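Local atomic coordinates of L544 (Acanthamoeba polyphaga mimivirus, PDB entry 4AMQ), a protein that probably transfers nucleotides as a manganese-binding nucleotidyltransferase of the virus, with a possible part in transcription-coupled DNA repair. Residues A[82-85]-A[86-89]; A[333-336]-A[337-341]; A[370-373]-A[374-377]. All blocks are in the same frame, centred on the assembly; numbering follows the deposited sequence.

Contact 1 (A[82-85]-A[86-89]); sequences IYQR and IVDL
Arg85 and Leu89 meet one turn apart in helix 82-93, and the same i to i+4 spacing pairs Tyr83 with Val87 and Gln84 with Asp88. This is alpha-helical geometry by the backbone evidence: Leu89 N donates to Arg85 O at 3.0 Å, and Val87 N and Asp88 N reach back four residues in the same way. Followed outward, the Arg85 chain starts from a CB that points away from 86-89 overall, with CG anti to the backbone N (chi1 171°), and it reaches Leu89 only further out. A bend at chi2 follows, and CD leads to NE, which is hydrogen-bonded to Val44 O in a preceding loop. CZ then comes within 4.1 Å of Leu89 CD2, a methyl that lies over one face of the guanidinium, offset toward its rim. NH2 turns to a weak bond with Leu43 O; the Val44 bond and this weaker one would restrain the rotation of the group. On a face of the helix roughly opposite Arg85, Val87 CG2 makes a CH-pi contact with the Tyr83 ring, 4.0 Å from its centroid and 21° off the normal, while Tyr83 OH is taken by Val172 O. Gln84 NE2 gives Asp88 OD1 a weak hydrogen bond of 2.8 Å, the amide and carboxylate planes standing 69° apart. The charged atoms Arg85 NH1 and Asp88 OD2 stay 5.1 Å apart. A water spans the gap, accepting from Arg85 NH1 and donating to Asp88 OD2 at a short 2.5 Å.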
loop_
_atom_site.group_PDB
_atom_site.type_symbol
_atom_site.label_atom_id
_atom_site.label_comp_id
_atom_site.label_asym_id
_atom_site.label_seq_id
_atom_site.Cartn_x
_atom_site.Cartn_y
_atom_site.Cartn_z
ATOM N N ILE A 82 20.020 1.738 -16.226
ATOM C CA ILE A 82 18.741 1.441 -15.585
ATOM C C ILE A 82 17.711 2.535 -15.868
ATOM O O ILE A 82 16.518 2.260 -15.981
ATOM C CB ILE A 82 18.884 1.241 -14.060
ATOM C CG1 ILE A 82 17.574 0.724 -13.460
ATOM C CG2 ILE A 82 19.299 2.534 -13.386
ATOM C CD1 ILE A 82 17.113 -0.604 -14.023
ATOM N N TYR A 83 18.180 3.771 -15.988
ATOM C CA TYR A 83 17.294 4.895 -16.255
ATOM C C TYR A 83 16.589 4.726 -17.592
ATOM O O TYR A 83 15.367 4.841 -17.677
ATOM C CB TYR A 83 18.067 6.215 -16.223
ATOM C CG TYR A 83 17.274 7.396 -16.730
ATOM C CD1 TYR A 83 16.153 7.848 -16.048
ATOM C CD2 TYR A 83 17.647 8.060 -17.890
ATOM C CE1 TYR A 83 15.422 8.927 -16.507
ATOM C CE2 TYR A 83 16.923 9.144 -18.358
ATOM C CZ TYR A 83 15.811 9.572 -17.662
ATOM O OH TYR A 83 15.087 10.648 -18.122
ATOM N N GLN A 84 17.364 4.439 -18.633
ATOM C CA GLN A 84 16.817 4.306 -19.977
ATOM C C GLN A 84 15.827 3.144 -20.084
ATOM O O GLN A 84 14.879 3.202 -20.869
ATOM C CB GLN A 84 17.939 4.159 -21.009
ATOM C CG GLN A 84 17.451 4.021 -22.445
ATOM C CD GLN A 84 16.624 5.209 -22.901
ATOM O OE1 GLN A 84 16.907 6.354 -22.541
ATOM N NE2 GLN A 84 15.592 4.939 -23.694
ATOM N N ARG A 85 16.044 2.098 -19.294
ATOM C CA ARG A 85 15.117 0.967 -19.262
ATOM C C ARG A 85 13.795 1.337 -18.586
ATOM O O ARG A 85 12.744 0.802 -18.930
ATOM C CB ARG A 85 15.753 -0.241 -18.567
ATOM C CG ARG A 85 14.795 -1.395 -18.290
ATOM C CD ARG A 85 14.127 -1.923 -19.561
ATOM N NE ARG A 85 13.262 -3.066 -19.279
ATOM C CZ ARG A 85 12.328 -3.526 -20.106
ATOM N NH1 ARG A 85 12.130 -2.935 -21.276
ATOM N NH2 ARG A 85 11.589 -4.573 -19.761
ATOM N N ILE A 86 13.855 2.249 -17.621
ATOM C CA ILE A 86 12.652 2.730 -16.955
ATOM C C ILE A 86 11.879 3.638 -17.903
ATOM O O ILE A 86 10.648 3.614 -17.940
ATOM C CB ILE A 86 12.978 3.483 -15.648
ATOM C CG1 ILE A 86 13.764 2.576 -14.699
ATOM C CG2 ILE A 86 11.705 3.964 -14.973
ATOM C CD1 ILE A 86 13.107 1.231 -14.457
ATOM N N VAL A 87 12.612 4.431 -18.676
ATOM C CA VAL A 87 12.009 5.272 -19.698
ATOM C C VAL A 87 11.288 4.408 -20.726
ATOM O O VAL A 87 10.171 4.720 -21.135
ATOM C CB VAL A 87 13.058 6.160 -20.391
ATOM C CG1 VAL A 87 12.498 6.758 -21.674
ATOM C CG2 VAL A 87 13.523 7.255 -19.444
ATOM N N ASP A 88 11.928 3.315 -21.133
ATOM C CA ASP A 88 11.320 2.386 -22.079
ATOM C C ASP A 88 10.029 1.800 -21.513
ATOM O O ASP A 88 9.015 1.731 -22.204
ATOM C CB ASP A 88 12.298 1.270 -22.447
ATOM C CG ASP A 88 13.499 1.780 -23.226
ATOM O OD1 ASP A 88 13.638 3.013 -23.365
ATOM O OD2 ASP A 88 14.311 0.949 -23.690
ATOM N N LEU A 89 10.067 1.380 -20.255
ATOM C CA LEU A 89 8.874 0.864 -19.594
ATOM C C LEU A 89 7.752 1.898 -19.603
ATOM O O LEU A 89 6.623 1.602 -19.987
ATOM C CB LEU A 89 9.189 0.436 -18.158
ATOM C CG LEU A 89 9.856 -0.932 -18.002
ATOM C CD1 LEU A 89 10.270 -1.172 -16.559
ATOM C CD2 LEU A 89 8.922 -2.035 -18.486
HETATM O O HOH W 1 14.131 -1.482 -23.017
#

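Contact 2 (A[333-336]-A[337-341]); sequences AGQD and KIIAW
Gln335 meets two isoleucines at once near the beginning of the long helix 334-368: its CG lies 3.9 Å from Ile339 CD1, and its OE1 3.5 Å from Ile338 CD1. The two encounters differ in direction, since the glutamine crosses Ile339 at about a right angle and Ile338 at a slant. A bend at chi2 (64°) folds the amide back over the isoleucines instead of letting it run straight outward. This is the looser side of the contact: Gln335, Asp336 and Ile339 are exposed, and the amide meets carbon atoms of the two isoleucines without a hydrogen bond to them. The backbone is regular here: Ile339 N binds Gln335 O at 3.0 Å with an N-H...O angle of 166°, and Ala340 N binds Asp336 O at 2.9 Å. The preceding turn is held more slackly, because Gly334 O receives only weak bonds from Lys337 N and Ile338 N, the latter at 3.3 Å. Gly334 itself has a positive phi of 55°, where Gln335 and the later residues have negative values. Packing is closer on the inner side. Ile338 is buried, and the aliphatic part of Lys337 lies over a face of Trp341, its CG 3.5 Å above the indole plane and offset toward the rim, before the chain bends and carries its ammonium end away. Among its neighbours the turn lies against three helices: Gln335, Ile338 and Ile339 touch Tyr290 of helix 274-292, Lys337 and Ile338 touch Leu297 of helix 297-311, and Lys337, Ala340 and Trp341 rest on Val328 of helix 319-331.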
loop_
_atom_site.group_PDB
_atom_site.type_symbol
_atom_site.label_atom_id
_atom_site.label_comp_id
_atom_site.label_asym_id
_atom_site.label_seq_id
_atom_site.Cartn_x
_atom_site.Cartn_y
_atom_site.Cartn_z
ATOM N N ALA A 333 -21.753 14.889 -10.628
ATOM C CA ALA A 333 -21.207 14.544 -11.933
ATOM C C ALA A 333 -19.711 14.806 -12.000
ATOM O O ALA A 333 -19.195 15.678 -11.306
ATOM C CB ALA A 333 -21.935 15.313 -13.036
ATOM N N GLY A 334 -19.021 14.045 -12.843
ATOM C CA GLY A 334 -17.610 14.261 -13.096
ATOM C C GLY A 334 -16.759 14.260 -11.842
ATOM O O GLY A 334 -16.903 13.388 -10.986
ATOM N N GLN A 335 -15.880 15.252 -11.735
ATOM C CA GLN A 335 -14.912 15.325 -10.645
ATOM C C GLN A 335 -15.558 15.473 -9.266
ATOM O O GLN A 335 -15.056 14.934 -8.281
ATOM C CB GLN A 335 -13.937 16.480 -10.883
ATOM C CG GLN A 335 -12.745 16.475 -9.953
ATOM C CD GLN A 335 -11.871 15.254 -10.156
ATOM O OE1 GLN A 335 -11.812 14.696 -11.252
ATOM N NE2 GLN A 335 -11.198 14.826 -9.101
ATOM N N ASP A 336 -16.661 16.216 -9.191
ATOM C CA ASP A 336 -17.375 16.378 -7.929
ATOM C C ASP A 336 -17.813 15.024 -7.385
ATOM O O ASP A 336 -17.781 14.787 -6.180
ATOM C CB ASP A 336 -18.587 17.298 -8.102
ATOM C CG ASP A 336 -18.193 18.750 -8.278
ATOM O OD1 ASP A 336 -17.070 19.115 -7.871
ATOM O OD2 ASP A 336 -19.006 19.530 -8.816
ATOM N N LYS A 337 -18.224 14.142 -8.288
ATOM C CA LYS A 337 -18.597 12.781 -7.933
ATOM C C LYS A 337 -17.408 12.002 -7.353
ATOM O O LYS A 337 -17.533 11.332 -6.322
ATOM C CB LYS A 337 -19.168 12.064 -9.160
ATOM C CG LYS A 337 -19.701 10.677 -8.880
ATOM C CD LYS A 337 -20.138 9.978 -10.165
ATOM C CE LYS A 337 -21.439 10.535 -10.706
ATOM N NZ LYS A 337 -21.964 9.697 -11.825
ATOM N N ILE A 338 -16.256 12.096 -8.015
ATOM C CA ILE A 338 -15.043 11.405 -7.567
ATOM C C ILE A 338 -14.650 11.842 -6.154
ATOM O O ILE A 338 -14.296 11.017 -5.304
ATOM C CB ILE A 338 -13.856 11.674 -8.520
ATOM C CG1 ILE A 338 -14.205 11.248 -9.952
ATOM C CG2 ILE A 338 -12.603 10.959 -8.038
ATOM C CD1 ILE A 338 -13.053 11.395 -10.944
ATOM N N ILE A 339 -14.716 13.148 -5.922
ATOM C CA ILE A 339 -14.409 13.744 -4.628
ATOM C C ILE A 339 -15.393 13.323 -3.532
ATOM O O ILE A 339 -14.982 12.921 -2.443
ATOM C CB ILE A 339 -14.397 15.280 -4.743
ATOM C CG1 ILE A 339 -13.255 15.722 -5.663
ATOM C CG2 ILE A 339 -14.286 15.927 -3.367
ATOM C CD1 ILE A 339 -13.368 17.164 -6.132
ATOM N N ALA A 340 -16.689 13.424 -3.820
ATOM C CA ALA A 340 -17.718 13.031 -2.859
ATOM C C ALA A 340 -17.567 11.562 -2.477
ATOM O O ALA A 340 -17.691 11.200 -1.308
ATOM C CB ALA A 340 -19.101 13.294 -3.418
ATOM N N TRP A 341 -17.302 10.721 -3.473
ATOM C CA TRP A 341 -17.025 9.309 -3.235
ATOM C C TRP A 341 -15.821 9.127 -2.319
ATOM O O TRP A 341 -15.853 8.324 -1.393
ATOM C CB TRP A 341 -16.764 8.587 -4.554
ATOM C CG TRP A 341 -17.990 8.173 -5.272
ATOM C CD1 TRP A 341 -19.245 8.019 -4.746
ATOM C CD2 TRP A 341 -18.112 7.853 -6.670
ATOM N NE1 TRP A 341 -20.124 7.619 -5.724
ATOM C CE2 TRP A 341 -19.444 7.516 -6.909
ATOM C CE3 TRP A 341 -17.189 7.827 -7.725
ATOM C CZ2 TRP A 341 -19.901 7.145 -8.176
ATOM C CZ3 TRP A 341 -17.649 7.464 -8.977
ATOM C CH2 TRP A 341 -18.988 7.126 -9.192
#

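Contact 3 (A[370-373]-A[374-377]); sequences IIPK and EDRK
Two torsions fold Arg376 back on Ile371 and Lys373: chi1 stands at 112°, away from any staggered position, and chi3 bends at 47°, turning the guanidinium toward the chain five and three residues earlier. As modelled, its NE arrives 3.2 Å from Lys373 CA, and Ile371 O lies over one face of the planar group. Arg376 NH2 and Ile371 O, at 2.5 Å, are too close and too badly angled to count as bonded, which together with the unusual chi1 leaves all these placements of the guanidinium doubtful. NH1 has a weak bond to Asn369 OD1. The Lys373 side chain crosses Arg376 at about a right angle; its NZ is 5.3 Å from Arg376 NE, two like charges not in contact. Nearer the backbone, Ile371 CG2 packs 3.8 Å from Arg376 CB, and Ile371 is buried against Leu251, Tyr254 and Phe255. The Pro372 ring is bordered by a carboxylate oxygen, Asp375 OD2, 3.7 Å from its CG. Backbone geometry is clearer: Pro372 O accepts from Asp375 N at 2.7 Å and from Arg376 N at 2.8 Å. One carbonyl shared by the amides three and four residues on, after an extended proline, is consistent with the first turn of a short, weakly bonded helix, about 373-376, that follows the long helix 334-368.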
loop_
_atom_site.group_PDB
_atom_site.type_symbol
_atom_site.label_atom_id
_atom_site.label_comp_id
_atom_site.label_asym_id
_atom_site.label_seq_id
_atom_site.Cartn_x
_atom_site.Cartn_y
_atom_site.Cartn_z
ATOM N N ILE A 370 -2.849 -18.021 24.950
ATOM C CA ILE A 370 -2.030 -19.199 24.706
ATOM C C ILE A 370 -0.566 -18.870 24.980
ATOM O O ILE A 370 0.242 -19.752 25.273
ATOM C CB ILE A 370 -2.212 -19.723 23.268
ATOM C CG1 ILE A 370 -3.647 -20.220 23.072
ATOM C CG2 ILE A 370 -1.229 -20.838 22.970
ATOM C CD1 ILE A 370 -3.884 -20.906 21.748
ATOM N N ILE A 371 -0.242 -17.585 24.893
ATOM C CA ILE A 371 1.092 -17.089 25.211
ATOM C C ILE A 371 1.206 -16.816 26.710
ATOM O O ILE A 371 0.247 -16.365 27.332
ATOM C CB ILE A 371 1.395 -15.796 24.425
ATOM C CG1 ILE A 371 1.342 -16.064 22.918
ATOM C CG2 ILE A 371 2.743 -15.216 24.825
ATOM C CD1 ILE A 371 1.521 -14.831 22.060
ATOM N N PRO A 372 2.376 -17.117 27.301
ATOM C CA PRO A 372 2.607 -16.862 28.732
ATOM C C PRO A 372 2.628 -15.368 29.074
ATOM O O PRO A 372 3.336 -14.611 28.408
ATOM C CB PRO A 372 3.993 -17.472 28.974
ATOM C CG PRO A 372 4.174 -18.475 27.869
ATOM C CD PRO A 372 3.480 -17.874 26.685
ATOM N N LYS A 373 1.883 -14.966 30.103
ATOM C CA LYS A 373 1.756 -13.557 30.491
ATOM C C LYS A 373 3.082 -12.788 30.499
ATOM O O LYS A 373 3.125 -11.604 30.142
ATOM C CB LYS A 373 1.073 -13.441 31.860
ATOM C CG LYS A 373 1.008 -12.017 32.426
ATOM C CD LYS A 373 0.072 -11.125 31.618
ATOM C CE LYS A 373 0.139 -9.670 32.076
ATOM N NZ LYS A 373 0.608 -8.762 30.988
ATOM N N GLU A 374 4.156 -13.463 30.903
ATOM C CA GLU A 374 5.472 -12.842 30.962
ATOM C C GLU A 374 5.960 -12.465 29.568
ATOM O O GLU A 374 6.583 -11.420 29.378
ATOM C CB GLU A 374 6.475 -13.785 31.628
ATOM C CG GLU A 374 6.531 -15.176 30.999
ATOM C CD GLU A 374 7.804 -15.926 31.347
ATOM O OE1 GLU A 374 8.820 -15.265 31.650
ATOM O OE2 GLU A 374 7.792 -17.175 31.313
ATOM N N ASP A 375 5.673 -13.324 28.595
ATOM C CA ASP A 375 6.105 -13.102 27.222
ATOM C C ASP A 375 5.096 -12.263 26.446
ATOM O O ASP A 375 5.448 -11.601 25.472
ATOM C CB ASP A 375 6.299 -14.440 26.502
ATOM C CG ASP A 375 7.290 -15.346 27.203
ATOM O OD1 ASP A 375 8.125 -14.830 27.973
ATOM O OD2 ASP A 375 7.244 -16.574 26.968
ATOM N N ARG A 376 3.838 -12.304 26.873
ATOM C CA ARG A 376 2.770 -11.651 26.125
ATOM C C ARG A 376 2.875 -10.130 26.201
ATOM O O ARG A 376 2.206 -9.412 25.456
ATOM C CB ARG A 376 1.396 -12.164 26.580
ATOM C CG ARG A 376 0.513 -11.164 27.304
ATOM C CD ARG A 376 -0.793 -11.831 27.673
ATOM N NE ARG A 376 -0.540 -13.138 28.269
ATOM C CZ ARG A 376 -1.474 -14.064 28.466
ATOM N NH1 ARG A 376 -2.727 -13.829 28.114
ATOM N NH2 ARG A 376 -1.162 -15.226 29.014
ATOM N N LYS A 377 3.745 -9.652 27.088
ATOM C CA LYS A 377 4.007 -8.223 27.239
ATOM C C LYS A 377 4.650 -7.612 25.992
ATOM O O LYS A 377 4.180 -6.599 25.472
ATOM C CB LYS A 377 4.906 -7.982 28.457
ATOM C CG LYS A 377 5.384 -6.541 28.629
ATOM C CD LYS A 377 6.472 -6.461 29.693
ATOM C CE LYS A 377 6.957 -5.037 29.905
ATOM N NZ LYS A 377 8.155 -4.983 30.791
#

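How the contacts relate
Contact 1 belongs to the nucleotidyltransferase region, whereas contacts 2 and 3 fall in the helical region, near the start and just beyond the end of helix 334-368. The centres of contacts 2 and 3 are about 49 Å apart, on opposite sides of the chain's centre. Contact 1 lies about 35 Å from contact 2 and about 51 Å from contact 3, centre to centre; even the nearest atoms of contacts 1 and 2 are about 24 Å apart. None of the three supplies a metal ligand: Asp66 and Asp68 bind two manganese ions, and Asp213 joins them at one of these. Contact 1 approaches the magnesium site of Phe93, Asp96 and Ile99, the Leu89 side chain being about 11 Å from that ion.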